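Long-range contacts in GDSL-like protein (Collinsella aerofaciens ATCC 25986, PDB 7BXD), which is probably an acyl-hydrolase of the GDSL (SGNH hydrolase) family that cleaves ester bonds in a substrate not yet identified: residues E28-C33 with G64-N69; S37-D42 with I52-H57; I77-D82 with D123-Y128; S111-L116 with E168-G173. All blocks are in the same frame, centred on the assembly; numbering follows the deposited sequence.

Contact 1. Residues E28-C33 with G64-N69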
# COMPACT_ATOMS: atom_id res chain seq x y z
N GLU A 28 3.45 -15.17 16.17
CA GLU A 28 2.37 -15.12 17.14
C GLU A 28 1.52 -13.87 16.99
O GLU A 28 0.68 -13.61 17.85
CB GLU A 28 2.93 -15.21 18.57
N SER A 29 1.73 -13.11 15.93
CA SER A 29 1.09 -11.81 15.81
C SER A 29 -0.15 -11.88 14.94
O SER A 29 -0.24 -12.70 14.02
CB SER A 29 2.06 -10.79 15.19
OG SER A 29 3.06 -10.36 16.11
N THR A 30 -1.08 -10.94 15.18
CA THR A 30 -2.12 -10.59 14.22
C THR A 30 -1.66 -9.37 13.43
O THR A 30 -1.30 -8.35 14.03
CB THR A 30 -3.44 -10.30 14.94
OG1 THR A 30 -3.87 -11.50 15.60
CG2 THR A 30 -4.55 -9.87 13.97
N ILE A 31 -1.69 -9.48 12.10
CA ILE A 31 -1.15 -8.46 11.20
C ILE A 31 -2.31 -7.89 10.39
O ILE A 31 -2.95 -8.62 9.62
CB ILE A 31 -0.08 -9.07 10.27
CG1 ILE A 31 1.03 -9.74 11.12
CG2 ILE A 31 0.49 -7.99 9.35
CD1 ILE A 31 2.08 -10.46 10.28
N CYS A 32 -2.57 -6.59 10.55
CA CYS A 32 -3.65 -5.92 9.84
C CYS A 32 -3.10 -5.21 8.61
O CYS A 32 -2.29 -4.29 8.73
CB CYS A 32 -4.32 -4.92 10.79
SG CYS A 32 -5.66 -4.02 10.03
N CYS A 33 -3.50 -5.68 7.41
CA CYS A 33 -3.00 -5.18 6.13
C CYS A 33 -4.02 -4.19 5.56
O CYS A 33 -5.09 -4.60 5.08
CB CYS A 33 -2.73 -6.35 5.18
SG CYS A 33 -1.51 -7.50 5.87
N GLY A 64 2.93 -18.70 11.04
CA GLY A 64 1.63 -18.85 11.65
C GLY A 64 0.95 -17.57 12.10
O GLY A 64 -0.04 -17.63 12.83
N ALA A 65 1.43 -16.41 11.65
CA ALA A 65 0.74 -15.16 11.94
C ALA A 65 -0.69 -15.20 11.39
O ALA A 65 -0.97 -15.84 10.37
CB ALA A 65 1.48 -14.00 11.29
N VAL A 66 -1.59 -14.48 12.06
CA VAL A 66 -2.96 -14.32 11.60
C VAL A 66 -3.00 -13.02 10.82
O VAL A 66 -2.61 -11.97 11.34
CB VAL A 66 -3.94 -14.30 12.78
CG1 VAL A 66 -5.36 -13.97 12.30
CG2 VAL A 66 -3.91 -15.64 13.49
N VAL A 67 -3.43 -13.07 9.57
CA VAL A 67 -3.34 -11.91 8.68
C VAL A 67 -4.75 -11.48 8.31
O VAL A 67 -5.56 -12.30 7.86
CB VAL A 67 -2.48 -12.22 7.45
CG1 VAL A 67 -2.36 -10.96 6.58
CG2 VAL A 67 -1.09 -12.69 7.87
N GLU A 68 -5.06 -10.20 8.52
CA GLU A 68 -6.35 -9.63 8.20
C GLU A 68 -6.23 -8.71 6.99
O GLU A 68 -5.32 -7.88 6.90
CB GLU A 68 -6.88 -8.79 9.38
CG GLU A 68 -6.87 -9.53 10.71
CD GLU A 68 -7.31 -8.68 11.86
OE1 GLU A 68 -6.88 -7.50 11.91
OE2 GLU A 68 -8.04 -9.20 12.74
N ASN A 69 -7.18 -8.83 6.06
CA ASN A 69 -7.17 -8.06 4.81
C ASN A 69 -8.17 -6.90 4.93
O ASN A 69 -9.38 -7.12 4.91
CB ASN A 69 -7.54 -8.99 3.66
CG ASN A 69 -7.38 -8.32 2.31
OD1 ASN A 69 -7.91 -7.22 2.09
ND2 ASN A 69 -6.67 -8.96 1.40
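T30-C33 and V66-N69 run side by side as parallel strands, their axes 19° apart and 4.7 Å at closest approach. Four backbone bonds lace them together in the ladder of a parallel pair: V66 N gives to S29 O, I31 N to V66 O, E68 N to I31 O and C33 N to E68 O. The carbonyl of V66 takes a second, weaker contact from T30, with CA 3.2 Å from the V66 O. These are the first two strands in the chain, joined by a beta-alpha-beta crossover; 66-71 is an edge strand of the central parallel sheet, and 30-35 pairs on its other edge with strand 100-104, as expected of an SGNH hydrolase. On the face under helix 55-61, C33 SG rests on V67 CG1 at 3.6 Å, while I31, extended past CG1 (chi2 176°), brings CD1 to 3.7 Å from A65 CB. On the other face E68 leans back over the neighbouring strand: its CD lies 3.7 Å from T30 CG2, and its OE1 3.8 Å from C32 CB. The same OE1 comes close to the carboxylate of D95, which could raise the pKa of one of the two acids.

Contact 2. Residues S37-D42 with I52-H57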
# COMPACT_ATOMS: atom_id res chain seq x y z
N SER A 37 -6.46 -1.70 -4.01
CA SER A 37 -6.66 -2.89 -4.85
C SER A 37 -5.54 -3.90 -4.70
O SER A 37 -5.76 -5.11 -4.89
CB SER A 37 -6.73 -2.53 -6.33
OG SER A 37 -7.58 -1.42 -6.58
N THR A 38 -4.30 -3.42 -4.48
CA THR A 38 -3.13 -4.28 -4.39
C THR A 38 -3.00 -4.98 -3.05
O THR A 38 -2.07 -5.78 -2.87
CB THR A 38 -1.85 -3.51 -4.76
OG1 THR A 38 -1.61 -2.40 -3.87
CG2 THR A 38 -1.92 -3.00 -6.20
N THR A 39 -3.91 -4.69 -2.11
CA THR A 39 -4.13 -5.53 -0.94
C THR A 39 -5.42 -6.33 -1.06
O THR A 39 -5.44 -7.53 -0.73
CB THR A 39 -4.14 -4.68 0.36
OG1 THR A 39 -2.82 -4.13 0.55
CG2 THR A 39 -4.46 -5.52 1.56
N TRP A 40 -6.52 -5.73 -1.55
CA TRP A 40 -7.77 -6.48 -1.72
C TRP A 40 -7.54 -7.76 -2.52
O TRP A 40 -8.12 -8.81 -2.21
CB TRP A 40 -8.81 -5.62 -2.42
CG TRP A 40 -10.16 -6.30 -2.48
CD1 TRP A 40 -11.09 -6.36 -1.48
CD2 TRP A 40 -10.72 -7.03 -3.60
NE1 TRP A 40 -12.18 -7.09 -1.90
CE2 TRP A 40 -11.98 -7.51 -3.19
CE3 TRP A 40 -10.27 -7.30 -4.89
CZ2 TRP A 40 -12.80 -8.28 -4.03
CZ3 TRP A 40 -11.08 -8.04 -5.75
CH2 TRP A 40 -12.33 -8.54 -5.30
N GLY A 41 -6.69 -7.67 -3.56
CA GLY A 41 -6.41 -8.81 -4.43
C GLY A 41 -6.97 -8.71 -5.83
O GLY A 41 -7.29 -9.73 -6.42
N ASP A 42 -7.06 -7.49 -6.39
CA ASP A 42 -7.55 -7.33 -7.76
C ASP A 42 -6.55 -7.96 -8.72
O ASP A 42 -5.35 -7.71 -8.63
CB ASP A 42 -7.70 -5.83 -8.02
CG ASP A 42 -8.41 -5.48 -9.32
OD1 ASP A 42 -8.45 -6.28 -10.26
OD2 ASP A 42 -8.91 -4.32 -9.37
N ILE A 52 -6.77 -14.61 -3.30
CA ILE A 52 -5.56 -14.62 -4.12
C ILE A 52 -4.54 -13.59 -3.66
O ILE A 52 -3.40 -13.59 -4.17
CB ILE A 52 -5.81 -14.48 -5.64
CG1 ILE A 52 -6.25 -13.05 -6.01
CG2 ILE A 52 -6.83 -15.52 -6.12
CD1 ILE A 52 -6.11 -12.76 -7.50
N SER A 53 -4.90 -12.69 -2.75
CA SER A 53 -4.00 -11.61 -2.37
C SER A 53 -2.75 -12.17 -1.69
O SER A 53 -2.74 -13.29 -1.16
CB SER A 53 -4.71 -10.69 -1.38
OG SER A 53 -3.80 -9.69 -0.92
N TRP A 54 -1.69 -11.35 -1.68
CA TRP A 54 -0.52 -11.68 -0.88
C TRP A 54 -0.89 -11.93 0.57
O TRP A 54 -0.19 -12.70 1.26
CB TRP A 54 0.53 -10.57 -1.00
CG TRP A 54 0.07 -9.20 -0.60
CD1 TRP A 54 -0.49 -8.25 -1.43
CD2 TRP A 54 0.14 -8.60 0.70
NE1 TRP A 54 -0.75 -7.10 -0.72
CE2 TRP A 54 -0.38 -7.28 0.59
CE3 TRP A 54 0.61 -9.03 1.96
CZ2 TRP A 54 -0.41 -6.40 1.66
CZ3 TRP A 54 0.58 -8.14 3.03
CH2 TRP A 54 0.06 -6.85 2.88
N THR A 55 -1.97 -11.30 1.08
CA THR A 55 -2.33 -11.50 2.48
C THR A 55 -2.66 -12.96 2.78
O THR A 55 -2.49 -13.41 3.92
CB THR A 55 -3.55 -10.64 2.86
OG1 THR A 55 -4.69 -10.96 2.04
CG2 THR A 55 -3.24 -9.15 2.69
N SER A 56 -3.13 -13.70 1.78
CA SER A 56 -3.53 -15.09 2.00
C SER A 56 -2.33 -16.02 2.13
O SER A 56 -2.49 -17.16 2.62
CB SER A 56 -4.43 -15.58 0.85
OG SER A 56 -3.69 -15.75 -0.35
N HIS A 57 -1.15 -15.59 1.69
CA HIS A 57 0.06 -16.39 1.77
C HIS A 57 0.93 -15.99 2.96
O HIS A 57 1.79 -16.77 3.38
CB HIS A 57 0.91 -16.18 0.50
CG HIS A 57 0.23 -16.59 -0.76
ND1 HIS A 57 0.26 -17.89 -1.22
CD2 HIS A 57 -0.48 -15.88 -1.68
CE1 HIS A 57 -0.43 -17.96 -2.35
NE2 HIS A 57 -0.87 -16.76 -2.66
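Two side-chain donors from I52-H57 reach consecutive carbonyls of the short helix 37-40. W54 NE1 gives to T38 O at 2.8 Å; the oxygen sits almost in the indole plane and presents a lone pair, yet the bond is bent, 135° at the hydrogen. S53 OG gives to T39 O at 2.7 Å, arriving tilted from the carbonyl plane. That hydroxyl works twice, because it also accepts from T55 N at 3.2 Å in a nearly straight capping bond, and N69 ND2 adds a second donor to T39 O.

The van der Waals contacts centre on the indole. With chi1 at 58°, W54 CG lies between backbone N and carbonyl carbon, turning the ring so that its rim passes T39, whose OG1 is 3.5 Å from W54 CZ2. T39 CG2 meets T55 CG2 at 4.0 Å, and T55 CG2 in turn leans over one face of the indole. Past the helix end, G41 takes a positive phi and slips close to S53; I52 bends its tip inward, CD1 lying 3.4 Å from G41 O.

S37 ends the GDS signature, whose serine is the nucleophile in relatives. Around this buried junction, helix 223-240 covers W54 with Y226 and I233, C33 of strand 30-35 touches T39, W54 and T55, and F104 of strand 100-104 packs on T38 and T39.

Contact 3. Residues I77-D82 with D123-Y128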
# COMPACT_ATOMS: atom_id res chain seq x y z
N ILE A 77 -5.00 7.12 -0.34
CA ILE A 77 -4.67 7.45 1.05
C ILE A 77 -5.43 8.69 1.48
O ILE A 77 -6.05 8.72 2.56
CB ILE A 77 -3.15 7.57 1.24
CG1 ILE A 77 -2.52 6.17 1.13
CG2 ILE A 77 -2.81 8.20 2.61
CD1 ILE A 77 -1.01 6.13 1.31
N ALA A 78 -5.42 9.74 0.64
CA ALA A 78 -6.00 11.03 1.00
C ALA A 78 -7.48 11.15 0.66
O ALA A 78 -7.99 10.52 -0.29
CB ALA A 78 -5.27 12.16 0.28
N ILE A 79 -8.16 12.02 1.42
CA ILE A 79 -9.54 12.37 1.12
C ILE A 79 -9.59 13.18 -0.17
O ILE A 79 -8.77 14.07 -0.39
CB ILE A 79 -10.15 13.22 2.25
CG1 ILE A 79 -10.02 12.53 3.60
CG2 ILE A 79 -11.61 13.54 1.92
CD1 ILE A 79 -10.60 13.35 4.76
N LYS A 80 -10.60 12.91 -0.99
CA LYS A 80 -10.90 13.71 -2.18
C LYS A 80 -12.41 13.69 -2.39
O LYS A 80 -13.07 12.69 -2.09
CB LYS A 80 -10.14 13.18 -3.42
CG LYS A 80 -10.01 14.20 -4.54
CD LYS A 80 -9.18 13.70 -5.70
CE LYS A 80 -8.98 14.82 -6.72
NZ LYS A 80 -8.73 14.38 -8.12
N ALA A 81 -12.96 14.79 -2.92
CA ALA A 81 -14.41 14.94 -2.90
C ALA A 81 -15.15 13.93 -3.77
O ALA A 81 -16.37 13.80 -3.62
CB ALA A 81 -14.80 16.35 -3.29
N ASP A 82 -14.47 13.24 -4.68
CA ASP A 82 -15.11 12.32 -5.61
C ASP A 82 -15.32 10.92 -5.04
O ASP A 82 -15.95 10.10 -5.71
CB ASP A 82 -14.36 12.27 -6.95
CG ASP A 82 -12.94 11.77 -6.83
OD1 ASP A 82 -12.35 11.79 -5.72
OD2 ASP A 82 -12.40 11.35 -7.88
N ASP A 123 -3.51 18.74 6.30
CA ASP A 123 -4.72 18.65 5.49
C ASP A 123 -4.81 17.23 4.94
O ASP A 123 -3.97 16.81 4.14
CB ASP A 123 -4.59 19.63 4.33
CG ASP A 123 -5.83 19.68 3.45
OD1 ASP A 123 -6.77 18.87 3.66
OD2 ASP A 123 -5.87 20.53 2.52
N ALA A 124 -5.81 16.47 5.39
CA ALA A 124 -5.98 15.09 4.93
C ALA A 124 -6.41 14.99 3.47
O ALA A 124 -6.48 13.86 2.96
CB ALA A 124 -6.96 14.35 5.85
N HIS A 125 -6.67 16.11 2.80
CA HIS A 125 -6.83 16.14 1.35
C HIS A 125 -5.50 16.26 0.61
O HIS A 125 -5.49 16.14 -0.62
CB HIS A 125 -7.72 17.32 0.92
CG HIS A 125 -9.09 17.24 1.48
ND1 HIS A 125 -9.40 17.74 2.72
CD2 HIS A 125 -10.24 16.72 0.98
CE1 HIS A 125 -10.70 17.56 2.96
NE2 HIS A 125 -11.22 16.92 1.93
N GLU A 126 -4.40 16.56 1.30
CA GLU A 126 -3.08 16.58 0.69
C GLU A 126 -2.37 15.28 1.03
O GLU A 126 -2.60 14.71 2.10
CB GLU A 126 -2.25 17.76 1.20
CG GLU A 126 -2.71 19.12 0.72
CD GLU A 126 -1.88 20.27 1.27
OE1 GLU A 126 -1.20 20.11 2.31
OE2 GLU A 126 -1.96 21.39 0.69
N PHE A 127 -1.50 14.80 0.14
CA PHE A 127 -0.84 13.53 0.41
C PHE A 127 -0.01 13.58 1.68
O PHE A 127 -0.07 12.66 2.51
CB PHE A 127 0.01 13.11 -0.77
CG PHE A 127 0.42 11.67 -0.70
CD1 PHE A 127 -0.53 10.64 -0.88
CD2 PHE A 127 1.75 11.31 -0.49
CE1 PHE A 127 -0.15 9.33 -0.82
CE2 PHE A 127 2.11 9.99 -0.44
CZ PHE A 127 1.16 9.00 -0.61
N TYR A 128 0.83 14.62 1.83
CA TYR A 128 1.63 14.73 3.07
C TYR A 128 0.73 14.71 4.29
O TYR A 128 1.07 14.08 5.31
CB TYR A 128 2.48 16.01 3.08
CG TYR A 128 3.82 15.93 2.38
CD1 TYR A 128 4.94 15.40 3.02
CD2 TYR A 128 4.00 16.45 1.09
CE1 TYR A 128 6.19 15.39 2.43
CE2 TYR A 128 5.24 16.43 0.48
CZ TYR A 128 6.33 15.89 1.15
OH TYR A 128 7.56 15.85 0.50
O HOH W 1 -7.43 15.33 -2.34
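I79 lies across the imidazole of H125, its CB against the ring face. This CB is 4.0 Å from the ring centroid of H125, 26° off the normal and displaced toward the rim, a CH-pi contact. The CG2 branch, anti to the backbone N of I79, hangs past the rim beside NE2, 3.4 Å from H125 NE2. The other branch, running out through CG1, turns elsewhere and sets CD1 3.9 Å from A124 CB, so one isoleucine spans two residues of the turn.

D123 fixes the rotation of the imidazole. Its OD1 takes H125 ND1 at 3.0 Å on the syn lone pair, within the ring plane, and takes H125 N from above the carboxylate plane; the second bond makes an Asx turn. This sits inside the type I turn D123-E126, with E126 as N-cap of helix 127-141. Further along, I77 CD1 touches F127 CE1 at 3.9 Å, where M183 of helix 176-189 also packs on I77.

The backbones are joined directly as well: I79 N gives to A124 O at 2.9 Å, and A78 CB lies against the same oxygen. Water 1 donates to I79 O and to H125 O, 2.7 Å from each oxygen, using both its protons to bridge the segments.

The chemistry is therefore split: the imidazole offers its pi face to I79 and its ND1 edge to D123. The bond to D123 OD1 has ND1 as the donor, so the proton sits on ND1, and the negative charge of the carboxylate would probably make H125 somewhat more basic.

Contact 4. Residues S111-L116 with E168-G173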
# COMPACT_ATOMS: atom_id res chain seq x y z
N SER A 111 -2.24 8.54 -9.31
CA SER A 111 -2.96 8.43 -10.58
C SER A 111 -4.22 9.29 -10.62
O SER A 111 -4.67 9.65 -11.72
CB SER A 111 -3.28 6.96 -10.90
OG SER A 111 -4.29 6.43 -10.07
N ARG A 112 -4.81 9.62 -9.47
CA ARG A 112 -6.02 10.42 -9.41
C ARG A 112 -5.79 11.81 -8.83
O ARG A 112 -6.72 12.45 -8.36
CB ARG A 112 -7.15 9.66 -8.70
CG ARG A 112 -7.45 8.30 -9.32
CD ARG A 112 -7.73 8.42 -10.80
NE ARG A 112 -8.35 7.21 -11.32
CZ ARG A 112 -8.25 6.82 -12.59
NH1 ARG A 112 -7.55 7.54 -13.45
NH2 ARG A 112 -8.84 5.70 -12.99
N ASN A 113 -4.55 12.31 -8.89
CA ASN A 113 -4.29 13.75 -8.75
C ASN A 113 -4.65 14.29 -7.37
O ASN A 113 -5.27 15.33 -7.22
CB ASN A 113 -4.98 14.50 -9.89
CG ASN A 113 -4.48 13.98 -11.20
OD1 ASN A 113 -3.29 14.08 -11.47
ND2 ASN A 113 -5.35 13.36 -11.99
N VAL A 114 -4.23 13.57 -6.34
CA VAL A 114 -4.28 14.13 -4.98
C VAL A 114 -3.19 15.18 -4.85
O VAL A 114 -2.01 14.90 -5.14
CB VAL A 114 -4.08 13.00 -3.96
CG1 VAL A 114 -3.72 13.55 -2.58
CG2 VAL A 114 -5.33 12.15 -3.91
N PRO A 115 -3.52 16.40 -4.43
CA PRO A 115 -2.47 17.41 -4.23
C PRO A 115 -1.42 16.93 -3.24
O PRO A 115 -1.73 16.33 -2.21
CB PRO A 115 -3.24 18.63 -3.69
CG PRO A 115 -4.67 18.42 -4.15
CD PRO A 115 -4.85 16.92 -4.06
N LEU A 116 -0.15 17.23 -3.53
CA LEU A 116 0.91 16.68 -2.69
C LEU A 116 0.97 17.36 -1.32
O LEU A 116 1.11 16.70 -0.30
CB LEU A 116 2.24 16.80 -3.44
CG LEU A 116 3.39 15.97 -2.91
CD1 LEU A 116 3.16 14.47 -3.19
CD2 LEU A 116 4.72 16.41 -3.53
N GLU A 168 5.47 8.59 -15.84
CA GLU A 168 4.72 9.64 -16.52
C GLU A 168 4.25 10.69 -15.51
O GLU A 168 4.22 10.46 -14.29
CB GLU A 168 3.52 9.05 -17.28
CG GLU A 168 3.94 8.16 -18.42
CD GLU A 168 2.76 7.65 -19.18
OE1 GLU A 168 1.85 7.06 -18.58
OE2 GLU A 168 2.76 7.88 -20.41
N LEU A 169 3.81 11.84 -16.01
CA LEU A 169 3.26 12.88 -15.15
C LEU A 169 1.77 12.69 -15.01
O LEU A 169 1.06 12.45 -16.00
CB LEU A 169 3.50 14.26 -15.74
CG LEU A 169 4.98 14.63 -15.94
CD1 LEU A 169 5.10 15.99 -16.63
CD2 LEU A 169 5.78 14.60 -14.64
N ASN A 170 1.28 12.83 -13.78
CA ASN A 170 -0.16 12.93 -13.57
C ASN A 170 -0.64 14.31 -14.01
O ASN A 170 0.12 15.12 -14.56
CB ASN A 170 -0.53 12.54 -12.13
CG ASN A 170 -0.12 13.56 -11.07
OD1 ASN A 170 0.36 14.67 -11.37
ND2 ASN A 170 -0.30 13.18 -9.81
N HIS A 171 -1.93 14.60 -13.79
CA HIS A 171 -2.47 15.88 -14.25
C HIS A 171 -1.98 17.06 -13.40
O HIS A 171 -2.19 18.22 -13.78
CB HIS A 171 -4.00 15.81 -14.33
CG HIS A 171 -4.50 14.80 -15.33
ND1 HIS A 171 -5.76 14.22 -15.28
CD2 HIS A 171 -3.88 14.24 -16.40
CE1 HIS A 171 -5.89 13.37 -16.28
NE2 HIS A 171 -4.77 13.38 -16.99
N LEU A 172 -1.32 16.79 -12.28
CA LEU A 172 -0.69 17.83 -11.48
C LEU A 172 0.77 18.05 -11.86
O LEU A 172 1.45 18.87 -11.22
CB LEU A 172 -0.78 17.49 -9.98
CG LEU A 172 -2.19 17.24 -9.47
CD1 LEU A 172 -2.16 16.93 -8.00
CD2 LEU A 172 -3.09 18.44 -9.72
N GLY A 173 1.28 17.33 -12.84
CA GLY A 173 2.67 17.51 -13.22
C GLY A 173 3.66 16.78 -12.33
O GLY A 173 4.86 17.12 -12.34
O HOH W 2 -3.46 11.64 -13.65
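N113 reaches into a type I turn, N170-G173, that begins with an Asx turn: N170 OD1 accepts L172 N at 2.9 Å, from well above the amide plane, and L174 N as well. Across the contact a weak bond runs directly from H171 N to N113 OD1, 2.7 Å long but only 128° at the hydrogen. N113 OD1 also lies close over N170, 3.2 Å from N170 CB, while the amide nitrogen of N170 turns to F110 O and anchors the turn to the end of helix 107-111.

Water adds a weak bridge. Water 2 accepts from N113 ND2 at 3.0 Å, takes a weak bond from H171 N across the contact, and lies 3.0 Å from S111 O, over the centre of the H171 ring.

Van der Waals contact does the rest. The N113 amide lies nearly parallel to the H171 imidazole, the planes 14° apart, with N113 ND2 3.6 Å from H171 CB. N113 CG stands anti to its own carbonyl carbon (chi1 -58°), which turns the amide toward the turn. So two loops, one after helix 107-111 and one before helix 176-189, are joined near the surface. L172 closes the far end: its CD1 lies 3.5 Å from V114 O, an oxygen that also receives the hydroxyl of Y179.

From the N terminus, the chain lays down strand 30-35, passes through helices 37-40 and 55-61, and returns as strand 66-71; contact 1 closes this loop, with contact 2 lying wholly within it. The two touch where N69 ND2 bonds T55 OG1, which joins the edge of the sheet to helix 55-61. Contacts 3 and 4 come later and cross: 111-116 falls between 77-82 and 123-128, and 168-173 follows both. They meet through K80 NZ with R112 O and F127 N with P115 O, binding loops that lead to helices 87-90, 127-141 and 176-189. Contacts 2 and 4 lie on opposite sides of the chain's centre, about 25 Å apart between centres.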